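Local coordinates for protein elongation factor 1-beta (Pyrococcus horikoshii OT-3, PDB 7CSL) that probably promotes the exchange of GDP for GTP on elongation factor 1-alpha, regenerating the GTP-bound form that carries aminoacyl-tRNA to the ribosome, at residues K30-P33 with E34-L38; L58-E62 with E63-F67; V70-K73 with F74-V77; L21-L24 with E25-K29. All blocks are in the same frame, centred on the assembly; numbering follows the deposited sequence.

Contact 1 of 4, residues K30-P33 with E34-L38; sequences KVIP and EKYGL
Pro-33 and Tyr-36 close a type I beta turn: the backbone N of Tyr-36 donates to the carbonyl O of Pro-33 at 2.8 Å, with an N-H...O angle of 152° and the donor above the carbonyl plane. The turn delivers the chain into strand 37-47, the last step of the split beta-alpha-beta unit made by strand 6-14, helix 21-29 and strand 37-47. Proline suits its place because it serves the turn through its carbonyl O, so no N-H is missed, and its ring offers Tyr-36 an apolar flank. Pro-33 CB lies 3.6 Å from Tyr-36 CD2, in the ring plane at the edge. With CG of Tyr-36 beside its own backbone N (chi1 -56°), the CD2 edge is brought to the proline, the two crossing at a slant, while the hydroxyl bonds to the N of Ser-66. Replacing Tyr-36 by an alanine would probably uncover the flank of Pro-33 and leave the Ser-66 N-H without this acceptor. Ile-32, just ahead of the turn, adds apolar packing, and its two branches let one side chain serve two partners. CG2 of Ile-32 packs on Tyr-36 CB at 3.5 Å. Ile-32 CD1 crosses Leu-38 at about a right angle, 4.1 Å from its CD2.

Contact 2 of 4, residues L58-E62 with E63-F67; sequences LGRDE and EGYSF
The aliphatic root of an arginine sits squarely on an aromatic face: Arg-60 CB lies 3.6 Å from the centroid of the Tyr-65 ring and 7° off its normal, a CH-pi contact over the ring centre. The two side chains run side by side in the same direction, and Arg-60 CD reaches 3.7 Å from Tyr-65 OH. The guanidinium itself does not stack, its plane being 75° from the ring. A bend at chi3 (75°) turns it instead to Glu-62, where NE of Arg-60 gives a salt bridge of 2.5 Å to OE2 of Glu-62, in the guanidinium plane but on the anti side of the carboxylate and well out of the carboxylate's own plane. That pairing braces the arginine above the tyrosine. The chain reverses here in a type II beta turn from Glu-62 to Tyr-65, which links strand 50-59 to helix 67-75; the N of Tyr-65 donates to the O of Glu-62 at 3.2 Å. Gly-64 occupies the turn position with positive phi, where a side chain would be jammed against the preceding carbonyl. Beyond the turn, Ser-66 is the N-cap of the helix, its OG accepting from the N of Glu-69. Gly-59 is equally apt: a side chain there would point into Tyr-65 and Phe-67. With none present, the Phe-67 ring brings its edge to the strand, CZ lying 3.9 Å from Gly-59 N. The tyrosine also meets Tyr-36 edge-to-face and Lys-35 by a cation-pi contact, whereas Asp-61 turns away to Arg-90 and to the backbone of the other protein chain of the assembly.

Contact 3 of 4, residues V70-K73 with F74-V77; sequences VAEK and FEEV
Phe-74 N donates to Val-70 O at 3.1 Å, almost straight at 171° and in the carbonyl plane, and Glu-75 N to Ala-71 O at 2.9 Å; both are i to i+4 bonds of helix 67-75. At Glu-76 the pattern changes: its N bonds Lys-73 O at 3.2 Å, three residues back and above the carbonyl plane, and only weakly Glu-72 O. A water donates to Lys-73 O and to Glu-76 OE1, tying that carboxylate to the backbone. OE2 of Glu-75 accepts from the N of Ala-83. Its other oxygen, OE1, faces a like charge, Glu-72 OE1, 3.5 Å away, the carboxylate planes nearly perpendicular. On the buried side Val-70 CG1, anti to its backbone N (chi1 -174°), comes over the face of the Phe-74 ring, 4.3 Å from its centroid. That ring reaches Ile-10 and Val-12 of the sheet and Leu-28 of the other helix, a span that suits a large flat side chain; a serine in its place would probably leave Val-70 CG1 without its ring and open a gap between helix and sheet. Crowding of the two glutamates probably raises the proton affinity of Glu-72 more than that of Glu-75, which has the Ala-83 N-H to offset it.

Contact 4 of 4, residues L21-L24 with E25-K29; sequences LDEL and EEKLK
Glu-25 takes the first bond of the walk, its N donating to Leu-21 O at 2.8 Å, an i to i+4 bond of helix 21-29. Its CB rests on the same carbonyl, and CG anti to the backbone N (chi1 -174°) sends an extended chain toward strand 37-47. There OE2 of Glu-25 receives NZ of Lys-29 at 2.6 Å on its anti lone pair, one turn further on, while OE1 of Glu-25 meets Arg-43, which also pairs with Asp-22. Glu-26 comes next, its N bonded to Asp-22 O at 3.2 Å from above the carbonyl plane; a glutamate suits this solvent-facing side. Lys-27 N follows with Glu-23 O at 3.2 Å, together with a weak bond to Leu-24 O. The lysine chain bends at chi2 and chi4 and runs by the Glu-23 carbonyl, and its NZ reaches Glu-23 OE1 through a water that accepts from the lysine and donates to the carboxylate. Leu-28 N then meets Leu-24 O at 2.9 Å, nearly along the C=O axis. Its side chain leans back over that turn, and Leu-28 CD1 packs on Leu-24 CG at 3.7 Å. The two leucines cover the inner side of the helix, where they touch Val-77 and Val-80, and Leu-28 also meets Leu-53 and Phe-55 of the sheet; branched aliphatic groups suit this apolar seam. Lys-29 ends the run with its N on Glu-25 O. The helix thus divides into a leucine face turned to the sheet and a charged face with two opposite pairs, Glu-25 with Lys-29 directly and Glu-23 with Lys-27 through water.

Along the chain the order is contact 4, contact 1, contact 2, contact 3. Contact 4 lies in helix 21-29 and contact 3 in and just beyond helix 67-75; their centres are about 12 Å apart, and Val-77 and Phe-74 pack against the first helix. Contact 1 leads from that helix into strand 37-47, and contact 2 from strand 50-59 into the second helix; their centres are about 12 Å apart, joined by pairing of neighbouring strands. The centres of contacts 2 and 4 are about 23 Å apart. Contacts 1 and 2 are thus connections at one end, and contacts 3 and 4 the helices over one face of the four-stranded antiparallel sheet, together defining the helical layer of the exchange domain.

Contact 1 of 4, residues K30-P33 with E34-L38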
loop_
_atom_site.group_PDB
_atom_site.type_symbol
_atom_site.label_atom_id
_atom_site.label_comp_id
_atom_site.label_asym_id
_atom_site.label_seq_id
_atom_site.Cartn_x
_atom_site.Cartn_y
_atom_site.Cartn_z
ATOM N N LYS C 30 6.703 7.749 24.775
ATOM C CA LYS C 30 5.945 7.449 25.999
ATOM C C LYS C 30 4.450 7.148 25.774
ATOM O O LYS C 30 3.813 6.653 26.684
ATOM C CB LYS C 30 6.090 8.604 27.025
ATOM C CG LYS C 30 7.522 8.794 27.537
ATOM C CD LYS C 30 7.696 10.107 28.324
ATOM C CE LYS C 30 6.926 10.072 29.637
ATOM N NZ LYS C 30 7.490 10.958 30.709
ATOM N N VAL C 31 3.885 7.500 24.611
ATOM C CA VAL C 31 2.453 7.266 24.334
ATOM C C VAL C 31 2.178 6.071 23.412
ATOM O O VAL C 31 1.039 5.791 23.171
ATOM C CB VAL C 31 1.713 8.510 23.759
ATOM C CG1 VAL C 31 1.858 9.694 24.695
ATOM C CG2 VAL C 31 2.171 8.877 22.320
ATOM N N ILE C 32 3.201 5.394 22.880
ATOM C CA ILE C 32 2.979 4.072 22.235
ATOM C C ILE C 32 2.429 3.083 23.290
ATOM O O ILE C 32 3.071 2.845 24.304
ATOM C CB ILE C 32 4.264 3.476 21.662
ATOM C CG1 ILE C 32 4.836 4.388 20.547
ATOM C CG2 ILE C 32 4.003 2.081 21.097
ATOM C CD1 ILE C 32 6.318 4.212 20.357
ATOM N N PRO C 33 1.256 2.483 23.039
ATOM C CA PRO C 33 0.705 1.548 24.035
ATOM C C PRO C 33 1.561 0.307 24.296
ATOM O O PRO C 33 2.278 -0.161 23.400
ATOM C CB PRO C 33 -0.640 1.165 23.444
ATOM C CG PRO C 33 -1.005 2.276 22.523
ATOM C CD PRO C 33 0.298 2.770 21.960
ATOM N N GLU C 34 1.434 -0.234 25.508
ATOM C CA GLU C 34 2.293 -1.286 26.023
ATOM C C GLU C 34 2.419 -2.510 25.113
ATOM O O GLU C 34 3.506 -3.065 25.026
ATOM C CB GLU C 34 1.854 -1.746 27.438
ATOM C CG GLU C 34 2.852 -2.694 28.126
ATOM C CD GLU C 34 2.351 -3.281 29.455
ATOM O OE1 GLU C 34 1.598 -2.588 30.176
ATOM O OE2 GLU C 34 2.733 -4.433 29.798
ATOM N N LYS C 35 1.334 -2.947 24.483
ATOM C CA LYS C 35 1.394 -4.130 23.614
ATOM C C LYS C 35 2.069 -3.853 22.256
ATOM O O LYS C 35 2.308 -4.810 21.539
ATOM C CB LYS C 35 0.031 -4.800 23.371
ATOM C CG LYS C 35 -0.985 -4.036 22.535
ATOM C CD LYS C 35 -2.275 -4.864 22.433
ATOM C CE LYS C 35 -3.255 -4.358 21.384
ATOM N NZ LYS C 35 -3.527 -2.910 21.570
ATOM N N TYR C 36 2.386 -2.594 21.929
ATOM C CA TYR C 36 3.226 -2.293 20.738
ATOM C C TYR C 36 4.673 -2.145 21.182
ATOM O O TYR C 36 4.945 -1.931 22.349
ATOM C CB TYR C 36 2.725 -1.048 20.026
ATOM C CG TYR C 36 1.291 -1.129 19.619
ATOM C CD1 TYR C 36 0.918 -1.694 18.415
ATOM C CD2 TYR C 36 0.289 -0.648 20.437
ATOM C CE1 TYR C 36 -0.412 -1.766 18.057
ATOM C CE2 TYR C 36 -1.040 -0.719 20.086
ATOM C CZ TYR C 36 -1.383 -1.285 18.901
ATOM O OH TYR C 36 -2.680 -1.359 18.514
ATOM N N GLY C 37 5.596 -2.300 20.257
ATOM C CA GLY C 37 6.982 -2.068 20.527
ATOM C C GLY C 37 7.493 -1.095 19.540
ATOM O O GLY C 37 6.750 -0.612 18.714
ATOM N N LEU C 38 8.788 -0.833 19.587
ATOM C CA LEU C 38 9.399 0.158 18.724
ATOM C C LEU C 38 10.750 -0.340 18.273
ATOM O O LEU C 38 11.610 -0.592 19.099
ATOM C CB LEU C 38 9.566 1.474 19.498
ATOM C CG LEU C 38 10.156 2.645 18.738
ATOM C CD1 LEU C 38 9.248 3.104 17.605
ATOM C CD2 LEU C 38 10.366 3.813 19.672
#

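Contact 2 of 4, residues L58-E62 with E63-F67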
loop_
_atom_site.group_PDB
_atom_site.type_symbol
_atom_site.label_atom_id
_atom_site.label_comp_id
_atom_site.label_asym_id
_atom_site.label_seq_id
_atom_site.Cartn_x
_atom_site.Cartn_y
_atom_site.Cartn_z
ATOM N N LEU C 58 6.314 -1.821 16.155
ATOM C CA LEU C 58 6.119 -3.250 16.140
ATOM C C LEU C 58 4.741 -3.608 16.667
ATOM O O LEU C 58 4.267 -3.094 17.707
ATOM C CB LEU C 58 7.187 -3.962 16.988
ATOM C CG LEU C 58 8.612 -3.580 16.616
ATOM C CD1 LEU C 58 9.619 -4.133 17.596
ATOM C CD2 LEU C 58 8.877 -4.024 15.168
ATOM N N GLY C 59 4.095 -4.506 15.970
ATOM C CA GLY C 59 2.773 -4.979 16.363
ATOM C C GLY C 59 2.528 -6.416 15.945
ATOM O O GLY C 59 3.474 -7.170 15.682
ATOM N N ARG C 60 1.242 -6.769 15.846
ATOM C CA ARG C 60 0.787 -8.119 15.506
ATOM C C ARG C 60 -0.293 -8.106 14.427
ATOM O O ARG C 60 -1.170 -7.266 14.410
ATOM C CB ARG C 60 0.244 -8.861 16.743
ATOM C CG ARG C 60 1.358 -9.362 17.644
ATOM C CD ARG C 60 0.901 -10.491 18.553
ATOM N NE ARG C 60 0.750 -11.770 17.850
ATOM C CZ ARG C 60 1.754 -12.548 17.414
ATOM N NH1 ARG C 60 3.034 -12.202 17.561
ATOM N NH2 ARG C 60 1.470 -13.686 16.791
ATOM N N ASP C 61 -0.228 -9.082 13.538
ATOM C CA ASP C 61 -1.116 -9.103 12.410
ATOM C C ASP C 61 -2.385 -9.847 12.853
ATOM O O ASP C 61 -2.594 -10.995 12.475
ATOM C CB ASP C 61 -0.396 -9.767 11.250
ATOM C CG ASP C 61 -1.193 -9.796 10.001
ATOM O OD1 ASP C 61 -2.365 -9.325 9.985
ATOM O OD2 ASP C 61 -0.614 -10.332 9.021
ATOM N N GLU C 62 -3.227 -9.126 13.610
ATOM C CA GLU C 62 -4.440 -9.628 14.306
ATOM C C GLU C 62 -5.406 -8.506 14.581
ATOM O O GLU C 62 -4.985 -7.364 14.766
ATOM C CB GLU C 62 -4.120 -10.099 15.718
ATOM C CG GLU C 62 -3.124 -11.183 15.856
ATOM C CD GLU C 62 -2.828 -11.463 17.296
ATOM O OE1 GLU C 62 -3.639 -11.103 18.185
ATOM O OE2 GLU C 62 -1.763 -12.038 17.551
ATOM N N GLU C 63 -6.690 -8.856 14.733
ATOM C CA GLU C 63 -7.712 -7.928 15.277
ATOM C C GLU C 63 -7.249 -7.429 16.641
ATOM O O GLU C 63 -6.592 -8.158 17.382
ATOM C CB GLU C 63 -9.089 -8.622 15.439
ATOM C CG GLU C 63 -10.225 -7.684 15.870
ATOM C CD GLU C 63 -11.637 -8.171 15.501
ATOM O OE1 GLU C 63 -11.790 -9.248 14.889
ATOM O OE2 GLU C 63 -12.619 -7.462 15.825
ATOM N N GLY C 64 -7.596 -6.196 16.969
ATOM C CA GLY C 64 -7.140 -5.566 18.198
ATOM C C GLY C 64 -5.870 -4.734 18.029
ATOM O O GLY C 64 -5.599 -3.872 18.847
ATOM N N TYR C 65 -5.090 -4.991 16.983
ATOM C CA TYR C 65 -3.908 -4.167 16.685
ATOM C C TYR C 65 -4.171 -3.241 15.499
ATOM O O TYR C 65 -4.779 -3.622 14.493
ATOM C CB TYR C 65 -2.688 -5.017 16.414
ATOM C CG TYR C 65 -2.116 -5.752 17.612
ATOM C CD1 TYR C 65 -2.807 -6.839 18.206
ATOM C CD2 TYR C 65 -0.863 -5.421 18.114
ATOM C CE1 TYR C 65 -2.248 -7.553 19.256
ATOM C CE2 TYR C 65 -0.315 -6.116 19.194
ATOM C CZ TYR C 65 -1.006 -7.183 19.759
ATOM O OH TYR C 65 -0.446 -7.847 20.827
ATOM N N SER C 66 -3.720 -2.017 15.669
ATOM C CA SER C 66 -3.942 -0.964 14.724
ATOM C C SER C 66 -2.813 0.034 14.889
ATOM O O SER C 66 -2.619 0.612 15.966
ATOM C CB SER C 66 -5.290 -0.311 14.995
ATOM O OG SER C 66 -5.392 0.921 14.352
ATOM N N PHE C 67 -2.045 0.237 13.830
ATOM C CA PHE C 67 -1.087 1.351 13.818
ATOM C C PHE C 67 -1.833 2.695 13.704
ATOM O O PHE C 67 -1.325 3.697 14.161
ATOM C CB PHE C 67 -0.030 1.163 12.711
ATOM C CG PHE C 67 0.740 -0.099 12.857
ATOM C CD1 PHE C 67 1.551 -0.310 13.980
ATOM C CD2 PHE C 67 0.595 -1.123 11.945
ATOM C CE1 PHE C 67 2.230 -1.493 14.147
ATOM C CE2 PHE C 67 1.280 -2.303 12.109
ATOM C CZ PHE C 67 2.101 -2.493 13.226
#

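Contact 3 of 4, residues V70-K73 with F74-V77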
loop_
_atom_site.group_PDB
_atom_site.type_symbol
_atom_site.label_atom_id
_atom_site.label_comp_id
_atom_site.label_asym_id
_atom_site.label_seq_id
_atom_site.Cartn_x
_atom_site.Cartn_y
_atom_site.Cartn_z
ATOM N N VAL C 70 -2.180 4.036 17.068
ATOM C CA VAL C 70 -0.947 4.538 17.622
ATOM C C VAL C 70 -0.779 5.947 17.083
ATOM O O VAL C 70 -0.438 6.844 17.851
ATOM C CB VAL C 70 0.278 3.631 17.433
ATOM C CG1 VAL C 70 1.477 4.180 18.181
ATOM C CG2 VAL C 70 0.007 2.237 17.936
ATOM N N ALA C 71 -1.033 6.151 15.780
ATOM C CA ALA C 71 -0.994 7.482 15.178
ATOM C C ALA C 71 -1.911 8.517 15.840
ATOM O O ALA C 71 -1.530 9.671 15.936
ATOM C CB ALA C 71 -1.223 7.440 13.652
ATOM N N GLU C 72 -3.098 8.128 16.301
ATOM C CA GLU C 72 -3.955 9.052 17.082
ATOM C C GLU C 72 -3.340 9.451 18.422
ATOM O O GLU C 72 -3.431 10.586 18.827
ATOM C CB GLU C 72 -5.342 8.440 17.372
ATOM C CG GLU C 72 -6.095 7.885 16.181
ATOM C CD GLU C 72 -5.909 8.677 14.901
ATOM O OE1 GLU C 72 -5.899 9.923 14.967
ATOM O OE2 GLU C 72 -5.794 8.059 13.814
ATOM N N LYS C 73 -2.703 8.523 19.110
ATOM C CA LYS C 73 -2.016 8.878 20.344
ATOM C C LYS C 73 -0.935 9.901 20.074
ATOM O O LYS C 73 -0.882 10.922 20.745
ATOM C CB LYS C 73 -1.504 7.640 21.093
ATOM C CG LYS C 73 -2.653 6.760 21.587
ATOM C CD LYS C 73 -3.469 7.415 22.715
ATOM C CE LYS C 73 -4.686 6.576 23.102
ATOM N NZ LYS C 73 -5.498 7.289 24.121
ATOM N N PHE C 74 -0.177 9.684 19.010
ATOM C CA PHE C 74 0.798 10.647 18.487
ATOM C C PHE C 74 0.227 12.034 18.102
ATOM O O PHE C 74 0.855 13.058 18.401
ATOM C CB PHE C 74 1.453 10.073 17.226
ATOM C CG PHE C 74 2.450 8.987 17.437
ATOM C CD1 PHE C 74 2.716 8.421 18.666
ATOM C CD2 PHE C 74 3.139 8.493 16.315
ATOM C CE1 PHE C 74 3.636 7.411 18.790
ATOM C CE2 PHE C 74 4.060 7.470 16.441
ATOM C CZ PHE C 74 4.298 6.924 17.689
ATOM N N GLU C 75 -0.942 12.082 17.473
ATOM C CA GLU C 75 -1.555 13.355 17.102
ATOM C C GLU C 75 -2.001 14.215 18.315
ATOM O O GLU C 75 -2.242 15.418 18.180
ATOM C CB GLU C 75 -2.686 13.140 16.083
ATOM C CG GLU C 75 -2.181 12.787 14.656
ATOM C CD GLU C 75 -3.269 12.813 13.569
ATOM O OE1 GLU C 75 -4.454 12.901 13.931
ATOM O OE2 GLU C 75 -2.952 12.768 12.341
ATOM N N GLU C 76 -2.101 13.613 19.498
ATOM C CA GLU C 76 -2.432 14.347 20.705
ATOM C C GLU C 76 -1.195 15.033 21.301
ATOM O O GLU C 76 -1.340 15.973 22.083
ATOM C CB GLU C 76 -3.093 13.419 21.741
ATOM C CG GLU C 76 -4.508 12.972 21.347
ATOM C CD GLU C 76 -4.988 11.665 21.999
ATOM O OE1 GLU C 76 -4.266 11.073 22.836
ATOM O OE2 GLU C 76 -6.111 11.212 21.663
ATOM N N VAL C 77 0.013 14.581 20.941
ATOM C CA VAL C 77 1.237 15.115 21.559
ATOM C C VAL C 77 1.569 16.516 21.040
ATOM O O VAL C 77 1.338 16.831 19.855
ATOM C CB VAL C 77 2.436 14.159 21.387
ATOM C CG1 VAL C 77 3.729 14.748 21.934
ATOM C CG2 VAL C 77 2.157 12.838 22.076
HETATM O O HOH W 1 -1.141 10.523 23.425
#

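Contact 4 of 4, residues L21-L24 with E25-K29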
loop_
_atom_site.group_PDB
_atom_site.type_symbol
_atom_site.label_atom_id
_atom_site.label_comp_id
_atom_site.label_asym_id
_atom_site.label_seq_id
_atom_site.Cartn_x
_atom_site.Cartn_y
_atom_site.Cartn_z
ATOM N N LEU C 21 13.113 18.254 18.159
ATOM C CA LEU C 21 12.781 16.894 17.725
ATOM C C LEU C 21 13.247 15.845 18.745
ATOM O O LEU C 21 12.626 14.778 18.846
ATOM C CB LEU C 21 13.366 16.632 16.328
ATOM C CG LEU C 21 12.911 17.593 15.214
ATOM C CD1 LEU C 21 13.822 17.516 13.977
ATOM C CD2 LEU C 21 11.452 17.355 14.832
ATOM N N ASP C 22 14.307 16.139 19.521
ATOM C CA ASP C 22 14.734 15.230 20.617
ATOM C C ASP C 22 13.656 15.157 21.724
ATOM O O ASP C 22 13.343 14.085 22.277
ATOM C CB ASP C 22 16.101 15.656 21.202
ATOM C CG ASP C 22 17.245 15.612 20.167
ATOM O OD1 ASP C 22 17.256 14.732 19.272
ATOM O OD2 ASP C 22 18.136 16.473 20.238
ATOM N N GLU C 23 13.069 16.306 22.016
ATOM C CA GLU C 23 12.031 16.429 23.020
ATOM C C GLU C 23 10.755 15.748 22.554
ATOM O O GLU C 23 10.096 15.064 23.341
ATOM C CB GLU C 23 11.775 17.909 23.277
ATOM C CG GLU C 23 10.751 18.240 24.343
ATOM C CD GLU C 23 10.587 19.748 24.510
ATOM O OE1 GLU C 23 9.426 20.206 24.551
ATOM O OE2 GLU C 23 11.615 20.471 24.565
ATOM N N LEU C 24 10.428 15.957 21.274
ATOM C CA LEU C 24 9.234 15.411 20.646
ATOM C C LEU C 24 9.335 13.878 20.529
ATOM O O LEU C 24 8.405 13.141 20.913
ATOM C CB LEU C 24 8.984 16.074 19.265
ATOM C CG LEU C 24 7.843 15.462 18.462
ATOM C CD1 LEU C 24 6.522 15.706 19.192
ATOM C CD2 LEU C 24 7.761 16.023 17.059
ATOM N N GLU C 25 10.474 13.389 20.068
ATOM C CA GLU C 25 10.702 11.937 20.027
ATOM C C GLU C 25 10.441 11.288 21.370
ATOM O O GLU C 25 9.715 10.304 21.452
ATOM C CB GLU C 25 12.123 11.639 19.598
ATOM C CG GLU C 25 12.434 10.161 19.376
ATOM C CD GLU C 25 13.845 9.966 18.884
ATOM O OE1 GLU C 25 14.316 10.863 18.152
ATOM O OE2 GLU C 25 14.474 8.931 19.223
ATOM N N GLU C 26 11.036 11.861 22.414
ATOM C CA GLU C 26 10.917 11.332 23.769
ATOM C C GLU C 26 9.456 11.257 24.222
ATOM O O GLU C 26 9.092 10.325 24.937
ATOM C CB GLU C 26 11.748 12.173 24.769
ATOM C CG GLU C 26 12.043 11.463 26.089
ATOM C CD GLU C 26 12.311 12.409 27.265
ATOM O OE1 GLU C 26 13.303 13.177 27.211
ATOM O OE2 GLU C 26 11.537 12.366 28.255
ATOM N N LYS C 27 8.654 12.262 23.847
ATOM C CA LYS C 27 7.241 12.346 24.245
ATOM C C LYS C 27 6.389 11.343 23.503
ATOM O O LYS C 27 5.463 10.719 24.067
ATOM C CB LYS C 27 6.659 13.756 23.995
ATOM C CG LYS C 27 6.758 14.697 25.199
ATOM C CD LYS C 27 6.941 16.156 24.799
ATOM C CE LYS C 27 6.677 17.126 25.956
ATOM N NZ LYS C 27 5.337 17.790 25.854
ATOM N N LEU C 28 6.656 11.235 22.210
ATOM C CA LEU C 28 5.965 10.269 21.367
ATOM C C LEU C 28 6.250 8.844 21.818
ATOM O O LEU C 28 5.363 8.006 21.821
ATOM C CB LEU C 28 6.437 10.433 19.930
ATOM C CG LEU C 28 5.978 11.724 19.296
ATOM C CD1 LEU C 28 6.773 11.957 17.997
ATOM C CD2 LEU C 28 4.479 11.680 19.058
ATOM N N LYS C 29 7.492 8.574 22.197
ATOM C CA LYS C 29 7.836 7.230 22.657
ATOM C C LYS C 29 6.975 6.817 23.858
ATOM O O LYS C 29 6.501 5.695 23.897
ATOM C CB LYS C 29 9.318 7.112 22.957
ATOM C CG LYS C 29 10.188 6.994 21.715
ATOM C CD LYS C 29 11.656 7.244 22.037
ATOM C CE LYS C 29 12.547 6.749 20.919
ATOM N NZ LYS C 29 13.959 7.200 21.068
HETATM O O HOH W 2 6.510 19.690 24.365
#